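Local coordinates for protein cryptic loci regulator 2 (PDB 5IKJ) that promotes transcriptional silencing at heterochromatin as part of the SHREC repressor complex, acting upstream of histone deacetylases and helping to position nucleosomes, at residues Cys395-Ser400 with Ala489-Arg494. Residues are numbered along the deposited sequence; the frame is centred on the assembly and turned at random.
Sequences CVISTS and ADVLGR
V396 and G493 form the hydrogen-bonded pair of a short antiparallel bridge with a beta bulge, joining strands 394-397 and 491-494 within the Clr2 family domain, probably SH3-like. Three backbone bonds zip the edges: V396 N to G493 O (2.8 Å), L492 N to V396 O (2.8 Å) and S398 N to D490 O (2.9 Å). The last lies in the carbonyl plane of D490, whereas L492 N sits 32° off that of V396. D490 O also receives a CA-H...O contact from I397 CA at 3.1 Å. The bulge moves the register by one residue, so that I397 pairs with V491 and L492 is the extra residue. Apolar contacts divide between two faces. On the buried one, C395 SG meets V491 CG1 at 4.1 Å and I397 CG2 approaches V491 CG2, over L389 of strand 387-390 and F427 and L431 of strand 425-436. On the other, the V396 and L492 side chains cross at a slant, CG1 to CD1 4.0 Å, V396 CG1 lying anti to the backbone N (chi1 179°). At G493 (phi 161°) a CB would jam against the carbonyl O of L492. At the ends, R494 NH1 forms a salt bridge with E246 OE2, while D490 OD1 is hydrogen-bonded to the backbone of another protein's chain. L492 CD2 packs 3.3 Å from S398 OG.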
loop_
_atom_site.group_PDB
_atom_site.type_symbol
_atom_site.label_atom_id
_atom_site.label_comp_id
_atom_site.label_asym_id
_atom_site.label_seq_id
_atom_site.Cartn_x
_atom_site.Cartn_y
_atom_site.Cartn_z
ATOM N N CYS A 395 13.803 -7.776 7.194
ATOM C CA CYS A 395 13.476 -8.710 8.261
ATOM C C CYS A 395 14.723 -9.467 8.697
ATOM O O CYS A 395 15.660 -9.662 7.919
ATOM C CB CYS A 395 12.396 -9.708 7.821
ATOM S SG CYS A 395 12.969 -10.945 6.626
ATOM N N VAL A 396 14.716 -9.894 9.956
ATOM C CA VAL A 396 15.778 -10.715 10.523
ATOM C C VAL A 396 15.445 -12.178 10.269
ATOM O O VAL A 396 14.283 -12.589 10.359
ATOM C CB VAL A 396 15.937 -10.431 12.031
ATOM C CG1 VAL A 396 17.021 -11.311 12.641
ATOM C CG2 VAL A 396 16.248 -8.959 12.269
ATOM N N ILE A 397 16.469 -12.974 9.953
ATOM C CA ILE A 397 16.299 -14.397 9.700
ATOM C C ILE A 397 17.343 -15.169 10.493
ATOM O O ILE A 397 18.398 -14.644 10.857
ATOM C CB ILE A 397 16.403 -14.751 8.198
ATOM C CG1 ILE A 397 17.815 -14.467 7.670
ATOM C CG2 ILE A 397 15.354 -13.982 7.403
ATOM C CD1 ILE A 397 18.038 -14.898 6.237
ATOM N N SER A 398 17.032 -16.437 10.757
ATOM C CA SER A 398 17.994 -17.325 11.394
ATOM C C SER A 398 19.230 -17.474 10.518
ATOM O O SER A 398 19.126 -17.721 9.314
ATOM C CB SER A 398 17.366 -18.695 11.644
ATOM O OG SER A 398 16.205 -18.589 12.448
ATOM N N THR A 399 20.403 -17.319 11.127
ATOM C CA THR A 399 21.671 -17.537 10.445
ATOM C C THR A 399 22.285 -18.892 10.768
ATOM O O THR A 399 23.353 -19.214 10.239
ATOM C CB THR A 399 22.668 -16.430 10.805
ATOM O OG1 THR A 399 22.804 -16.350 12.230
ATOM C CG2 THR A 399 22.203 -15.088 10.261
ATOM N N SER A 400 21.638 -19.689 11.618
ATOM C CA SER A 400 22.179 -20.976 12.037
ATOM C C SER A 400 22.502 -21.857 10.837
ATOM O O SER A 400 23.675 -22.105 10.540
ATOM C CB SER A 400 21.191 -21.685 12.965
ATOM O OG SER A 400 19.927 -21.833 12.342
ATOM N N ALA A 489 9.354 -20.120 8.582
ATOM C CA ALA A 489 9.858 -20.664 9.840
ATOM C C ALA A 489 11.183 -20.034 10.253
ATOM O O ALA A 489 11.500 -19.993 11.446
ATOM C CB ALA A 489 10.020 -22.180 9.721
ATOM N N ASP A 490 11.972 -19.550 9.295
ATOM C CA ASP A 490 13.286 -18.989 9.584
ATOM C C ASP A 490 13.286 -17.468 9.637
ATOM O O ASP A 490 14.353 -16.868 9.800
ATOM C CB ASP A 490 14.306 -19.472 8.543
ATOM C CG ASP A 490 14.673 -20.934 8.723
ATOM O OD1 ASP A 490 14.684 -21.408 9.877
ATOM O OD2 ASP A 490 14.950 -21.610 7.711
ATOM N N VAL A 491 12.127 -16.833 9.499
ATOM C CA VAL A 491 11.998 -15.397 9.712
ATOM C C VAL A 491 11.744 -15.159 11.194
ATOM O O VAL A 491 10.813 -15.732 11.774
ATOM C CB VAL A 491 10.864 -14.809 8.856
ATOM C CG1 VAL A 491 10.735 -13.311 9.096
ATOM C CG2 VAL A 491 11.112 -15.091 7.382
ATOM N N LEU A 492 12.572 -14.318 11.807
ATOM C CA LEU A 492 12.508 -14.082 13.244
ATOM C C LEU A 492 11.722 -12.835 13.613
ATOM O O LEU A 492 11.141 -12.783 14.702
ATOM C CB LEU A 492 13.924 -13.974 13.821
ATOM C CG LEU A 492 14.839 -15.167 13.526
ATOM C CD1 LEU A 492 16.241 -14.925 14.068
ATOM C CD2 LEU A 492 14.263 -16.455 14.102
ATOM N N GLY A 493 11.687 -11.838 12.742
ATOM C CA GLY A 493 10.932 -10.633 13.017
ATOM C C GLY A 493 11.401 -9.498 12.129
ATOM O O GLY A 493 12.188 -9.689 11.203
ATOM N N ARG A 494 10.887 -8.312 12.435
ATOM C CA ARG A 494 11.278 -7.119 11.703
ATOM C C ARG A 494 12.705 -6.709 12.044
ATOM O O ARG A 494 13.192 -6.928 13.156
ATOM C CB ARG A 494 10.345 -5.956 12.024
ATOM C CG ARG A 494 8.934 -6.079 11.477
ATOM C CD ARG A 494 8.108 -4.855 11.856
ATOM N NE ARG A 494 8.790 -3.614 11.497
ATOM C CZ ARG A 494 8.323 -2.396 11.750
ATOM N NH1 ARG A 494 7.160 -2.238 12.365
ATOM N NH2 ARG A 494 9.024 -1.334 11.384
#